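Side-chain contacts in trans-isoprenyl diphosphate synthase (Caulobacter crescentus, PDB 3OYR), which probably makes all-trans-octaprenyl diphosphate, the precursor of quinone side chains, by adding isopentenyl units to farnesyl diphosphate: residues L235-A240 and L259-A264; D315-A320 and E335-A340. All blocks are in the same frame, centred on the assembly; numbering follows the deposited sequence.

Contact 1 of 2, residues L235-A240 and L259-A264; sequences LDYGGA and LPLLLA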
loop_
_atom_site.group_PDB
_atom_site.type_symbol
_atom_site.label_atom_id
_atom_site.label_comp_id
_atom_site.label_asym_id
_atom_site.label_seq_id
_atom_site.Cartn_x
_atom_site.Cartn_y
_atom_site.Cartn_z
ATOM N N LEU B 235 12.500 12.702 20.429
ATOM C CA LEU B 235 11.210 12.768 21.138
ATOM C C LEU B 235 10.738 11.418 21.686
ATOM O O LEU B 235 10.016 11.364 22.677
ATOM C CB LEU B 235 10.116 13.407 20.260
ATOM C CG LEU B 235 10.131 14.931 20.193
ATOM C CD1 LEU B 235 9.119 15.436 19.184
ATOM C CD2 LEU B 235 9.873 15.551 21.575
ATOM N N ASP B 236 11.159 10.325 21.061
ATOM C CA ASP B 236 10.776 9.008 21.536
ATOM C C ASP B 236 11.317 8.719 22.943
ATOM O O ASP B 236 10.687 8.017 23.731
ATOM C CB ASP B 236 11.230 7.920 20.575
ATOM C CG ASP B 236 10.295 6.709 20.589
ATOM O OD1 ASP B 236 9.121 6.849 20.182
ATOM O OD2 ASP B 236 10.732 5.621 21.011
ATOM N N TYR B 237 12.486 9.266 23.247
ATOM C CA TYR B 237 13.051 9.140 24.581
ATOM C C TYR B 237 12.640 10.303 25.478
ATOM O O TYR B 237 12.201 10.085 26.600
ATOM C CB TYR B 237 14.577 8.980 24.506
ATOM C CG TYR B 237 14.982 7.621 23.978
ATOM C CD1 TYR B 237 15.056 6.521 24.833
ATOM C CD2 TYR B 237 15.247 7.419 22.619
ATOM C CE1 TYR B 237 15.403 5.266 24.367
ATOM C CE2 TYR B 237 15.609 6.162 22.143
ATOM C CZ TYR B 237 15.682 5.090 23.039
ATOM O OH TYR B 237 16.028 3.837 22.618
ATOM N N GLY B 238 12.736 11.524 24.960
ATOM C CA GLY B 238 12.546 12.732 25.756
ATOM C C GLY B 238 11.160 13.351 25.835
ATOM O O GLY B 238 10.945 14.277 26.621
ATOM N N GLY B 239 10.215 12.865 25.034
ATOM C CA GLY B 239 8.864 13.448 25.010
ATOM C C GLY B 239 7.884 12.811 25.981
ATOM O O GLY B 239 8.146 11.746 26.535
ATOM N N ALA B 240 6.745 13.466 26.186
ATOM C CA ALA B 240 5.672 12.890 27.003
ATOM C C ALA B 240 4.581 12.335 26.111
ATOM O O ALA B 240 4.176 12.977 25.134
ATOM C CB ALA B 240 5.090 13.921 27.947
ATOM N N LEU B 259 19.571 6.594 16.415
ATOM C CA LEU B 259 20.713 7.418 16.746
ATOM C C LEU B 259 20.859 7.837 18.234
ATOM O O LEU B 259 21.955 7.700 18.763
ATOM C CB LEU B 259 20.814 8.619 15.799
ATOM C CG LEU B 259 22.132 9.386 15.850
ATOM C CD1 LEU B 259 23.253 8.536 15.260
ATOM C CD2 LEU B 259 22.005 10.722 15.156
ATOM N N PRO B 260 19.779 8.322 18.913
ATOM C CA PRO B 260 20.010 8.688 20.328
ATOM C C PRO B 260 20.600 7.545 21.154
ATOM O O PRO B 260 21.526 7.772 21.944
ATOM C CB PRO B 260 18.614 9.033 20.845
ATOM C CG PRO B 260 17.844 9.414 19.651
ATOM C CD PRO B 260 18.404 8.657 18.489
ATOM N N LEU B 261 20.090 6.333 20.930
ATOM C CA LEU B 261 20.585 5.117 21.576
ATOM C C LEU B 261 22.023 4.778 21.184
ATOM O O LEU B 261 22.850 4.449 22.044
ATOM C CB LEU B 261 19.668 3.933 21.246
ATOM C CG LEU B 261 20.111 2.577 21.800
ATOM C CD1 LEU B 261 20.043 2.626 23.305
ATOM C CD2 LEU B 261 19.283 1.418 21.249
ATOM N N LEU B 262 22.304 4.854 19.888
ATOM C CA LEU B 262 23.632 4.580 19.352
ATOM C C LEU B 262 24.693 5.534 19.913
ATOM O O LEU B 262 25.798 5.104 20.287
ATOM C CB LEU B 262 23.622 4.665 17.824
ATOM C CG LEU B 262 22.854 3.634 16.991
ATOM C CD1 LEU B 262 23.026 3.949 15.493
ATOM C CD2 LEU B 262 23.322 2.220 17.291
ATOM N N LEU B 263 24.346 6.819 19.972
ATOM C CA LEU B 263 25.243 7.841 20.474
ATOM C C LEU B 263 25.480 7.671 21.968
ATOM O O LEU B 263 26.618 7.790 22.411
ATOM C CB LEU B 263 24.717 9.244 20.173
ATOM C CG LEU B 263 24.731 9.738 18.718
ATOM C CD1 LEU B 263 24.051 11.110 18.613
ATOM C CD2 LEU B 263 26.152 9.791 18.143
ATOM N N ALA B 264 24.413 7.372 22.719
ATOM C CA ALA B 264 24.495 7.108 24.158
ATOM C C ALA B 264 25.356 5.909 24.496
ATOM O O ALA B 264 26.149 5.973 25.433
ATOM C CB ALA B 264 23.126 6.917 24.743
#

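Contact 2 of 2, residues D315-A320 and E335-A340; sequences DKAKAA and ELADFA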
loop_
_atom_site.group_PDB
_atom_site.type_symbol
_atom_site.label_atom_id
_atom_site.label_comp_id
_atom_site.label_asym_id
_atom_site.label_seq_id
_atom_site.Cartn_x
_atom_site.Cartn_y
_atom_site.Cartn_z
ATOM N N ASP B 315 19.079 23.713 8.756
ATOM C CA ASP B 315 19.845 24.776 8.065
ATOM C C ASP B 315 19.959 24.502 6.583
ATOM O O ASP B 315 19.846 25.417 5.754
ATOM C CB ASP B 315 21.265 24.939 8.678
ATOM C CG ASP B 315 21.227 25.459 10.113
ATOM O OD1 ASP B 315 20.166 25.957 10.552
ATOM O OD2 ASP B 315 22.253 25.351 10.813
ATOM N N LYS B 316 20.205 23.234 6.246
ATOM C CA LYS B 316 20.289 22.798 4.849
ATOM C C LYS B 316 18.930 23.020 4.166
ATOM O O LYS B 316 18.866 23.521 3.041
ATOM C CB LYS B 316 20.712 21.324 4.757
ATOM C CG LYS B 316 22.194 21.042 5.070
ATOM C CD LYS B 316 22.446 19.551 5.224
ATOM C CE LYS B 316 23.926 19.241 5.462
ATOM N NZ LYS B 316 24.624 18.754 4.234
ATOM N N ALA B 317 17.839 22.677 4.867
ATOM C CA ALA B 317 16.482 22.920 4.315
ATOM C C ALA B 317 16.233 24.407 4.028
ATOM O O ALA B 317 15.763 24.757 2.943
ATOM C CB ALA B 317 15.380 22.344 5.216
ATOM N N LYS B 318 16.594 25.270 4.979
ATOM C CA LYS B 318 16.433 26.707 4.796
ATOM C C LYS B 318 17.309 27.233 3.646
ATOM O O LYS B 318 16.849 28.021 2.847
ATOM C CB LYS B 318 16.719 27.465 6.082
ATOM C CG LYS B 318 15.833 27.085 7.245
ATOM C CD LYS B 318 16.404 27.583 8.554
ATOM C CE LYS B 318 15.782 28.896 8.962
ATOM N NZ LYS B 318 16.153 29.264 10.361
ATOM N N ALA B 319 18.545 26.751 3.551
ATOM C CA ALA B 319 19.456 27.173 2.492
ATOM C C ALA B 319 19.018 26.660 1.126
ATOM O O ALA B 319 19.265 27.314 0.111
ATOM C CB ALA B 319 20.941 26.751 2.819
ATOM N N ALA B 320 18.357 25.501 1.096
ATOM C CA ALA B 320 17.767 24.988 -0.162
ATOM C C ALA B 320 16.788 25.943 -0.876
ATOM O O ALA B 320 16.594 25.842 -2.086
ATOM C CB ALA B 320 17.114 23.645 0.066
ATOM N N GLU B 335 10.346 28.828 8.813
ATOM C CA GLU B 335 9.888 28.668 10.183
ATOM C C GLU B 335 9.521 27.208 10.465
ATOM O O GLU B 335 9.698 26.717 11.592
ATOM C CB GLU B 335 8.722 29.637 10.494
ATOM C CG GLU B 335 9.164 31.106 10.574
ATOM C CD GLU B 335 8.001 32.088 10.681
ATOM O OE1 GLU B 335 6.855 31.724 10.353
ATOM O OE2 GLU B 335 8.238 33.236 11.086
ATOM N N LEU B 336 9.027 26.511 9.445
ATOM C CA LEU B 336 8.717 25.077 9.575
ATOM C C LEU B 336 9.978 24.235 9.798
ATOM O O LEU B 336 9.969 23.277 10.588
ATOM C CB LEU B 336 7.930 24.566 8.358
ATOM C CG LEU B 336 7.642 23.059 8.252
ATOM C CD1 LEU B 336 6.628 22.618 9.328
ATOM C CD2 LEU B 336 7.144 22.684 6.875
ATOM N N ALA B 337 11.059 24.602 9.109
ATOM C CA ALA B 337 12.357 23.939 9.275
ATOM C C ALA B 337 12.858 23.984 10.725
ATOM O O ALA B 337 13.304 22.972 11.257
ATOM C CB ALA B 337 13.390 24.541 8.304
ATOM N N ASP B 338 12.745 25.151 11.363
ATOM C CA ASP B 338 13.085 25.309 12.778
ATOM C C ASP B 338 12.124 24.564 13.670
ATOM O O ASP B 338 12.519 23.976 14.697
ATOM C CB ASP B 338 13.128 26.807 13.145
ATOM C CG ASP B 338 14.331 27.518 12.529
ATOM O OD1 ASP B 338 15.337 26.836 12.215
ATOM O OD2 ASP B 338 14.271 28.745 12.338
ATOM N N PHE B 339 10.847 24.580 13.273
ATOM C CA PHE B 339 9.816 23.876 14.010
ATOM C C PHE B 339 10.044 22.366 14.014
ATOM O O PHE B 339 9.838 21.710 15.038
ATOM C CB PHE B 339 8.415 24.203 13.478
ATOM C CG PHE B 339 7.319 23.511 14.231
ATOM C CD1 PHE B 339 6.921 23.976 15.480
ATOM C CD2 PHE B 339 6.701 22.382 13.710
ATOM C CE1 PHE B 339 5.902 23.341 16.186
ATOM C CE2 PHE B 339 5.686 21.731 14.417
ATOM C CZ PHE B 339 5.282 22.218 15.646
ATOM N N ALA B 340 10.464 21.819 12.872
ATOM C CA ALA B 340 10.812 20.395 12.790
ATOM C C ALA B 340 11.766 19.951 13.909
ATOM O O ALA B 340 11.586 18.883 14.480
ATOM C CB ALA B 340 11.376 20.051 11.419
#

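Contact 1 of 2, residues L235-A240 and L259-A264
P260, in the first turn of helix 259-267, directs its CB toward the last turn of helix 211-238, where it meets the aromatic side chain of Y237. P260 CB lies 4.1 Å from Y237 CD2, a van der Waals contact made at a slant to the aromatic ring. The two residues are also the nearest backbone pair, with P260 CA and Y237 CA 8.2 Å apart, and the phenol side chain lies between the two backbones. With CG anti to the carbonyl carbon (chi1 -72°), the Y237 ring extends between the helices and its oxygen arrives beside L261.

One residue on, L261 meets the far end of the same side chain: Y237 OH comes nearest to L261 CB, at 3.9 Å, and both leucine methyls lie only slightly farther off. No hydrogen bond crosses here. In L261, CG is placed anti to the backbone N (chi1 177°), which keeps the branch close to the hydroxyl rather than leading it away. The tyrosine therefore touches P260 with its ring and L261 with its oxygen, and all three residues are buried.

Further along, A264 bonds back to P260, with A264 N 3.0 Å from P260 O, and its methyl group rests on I297. That isoleucine of helix 287-299 also touches Y237 and P260, while R294 NE of the same helix is hydrogen-bonded to Y237 O. Y237 directly follows D236, a calcium-binding residue of this protein, although no calcium is bound to it in this chain. With D232, D236 belongs to the second aspartate-rich DDxxD motif of the all-helical trans-prenyltransferase fold, and Y237 packs the helix end that carries this motif against helices 259-267 and 287-299.

Contact 2 of 2, residues D315-A320 and E335-A340
K318 and D338 form a salt bridge between two antiparallel helices. K318 NZ gives its shorter hydrogen bond to D338 OD2, at 2.8 Å, arriving on the syn side of that oxygen and 20° out of the carboxylate plane. A second, weak bond runs from K318 NZ to D338 OD1 at 3.2 Å, so the ammonium group touches both oxygens unequally. The two side chains cross at about a right angle.

The lysine does not run straight to its partner. It is bent at chi3 (97°), which turns CE and NZ over to the carboxylate while the start of the chain stays against the other helix. There K318 CG packs 3.7 Å from A337 CB, so one side chain supplies both an apolar contact and a charged one. A methionine here has no ammonium group to offer D338, whose carboxylate would probably lose its mate across the interface and be freer to turn. D315 OD1 lies 5.2 Å from D338 OD1, and the lysine charge is likely to ease the repulsion between these two acids.

Beneath the salt bridge, A317 CB and A337 CB face each other at 4.3 Å. These residues are the closest backbone pair as well, and their short side chains suit the close spacing: the axes of 315-320 and 335-340 pass 9.0 Å apart at closest, at 170°. Beyond them, Y220 of helix 211-238 touches both A317 and L336, closing the buried side, and K20 touches D338. The arrangement is an antiparallel helical hairpin, in which helices 302-320 and 328-342 pair near the C-terminus of an all-helical prenyl synthase fold: alanines pack on the inner side and a salt bridge spans the outer one, away from the annotated sites.

Overall arrangement
The touching residues of contact 1 are all buried, whereas contact 2 is only partly so. Their centres are 21 Å apart and their nearest atoms about 6 Å, without touching. Two helices connect them: helix 211-238 supplies Y237 to contact 1 and packs Y220 against contact 2, while helix 302-320 supplies K318 to contact 2 and touches P260 of contact 1 through T306. The chemistry follows the setting. Beside the metal-binding end of helix 211-238, one large aromatic residue spans the interface by van der Waals contact, with no hydrogen bond across. At the C-terminal hairpin, small alanines let the helices come close, and opposite charges meet where the interface is more open.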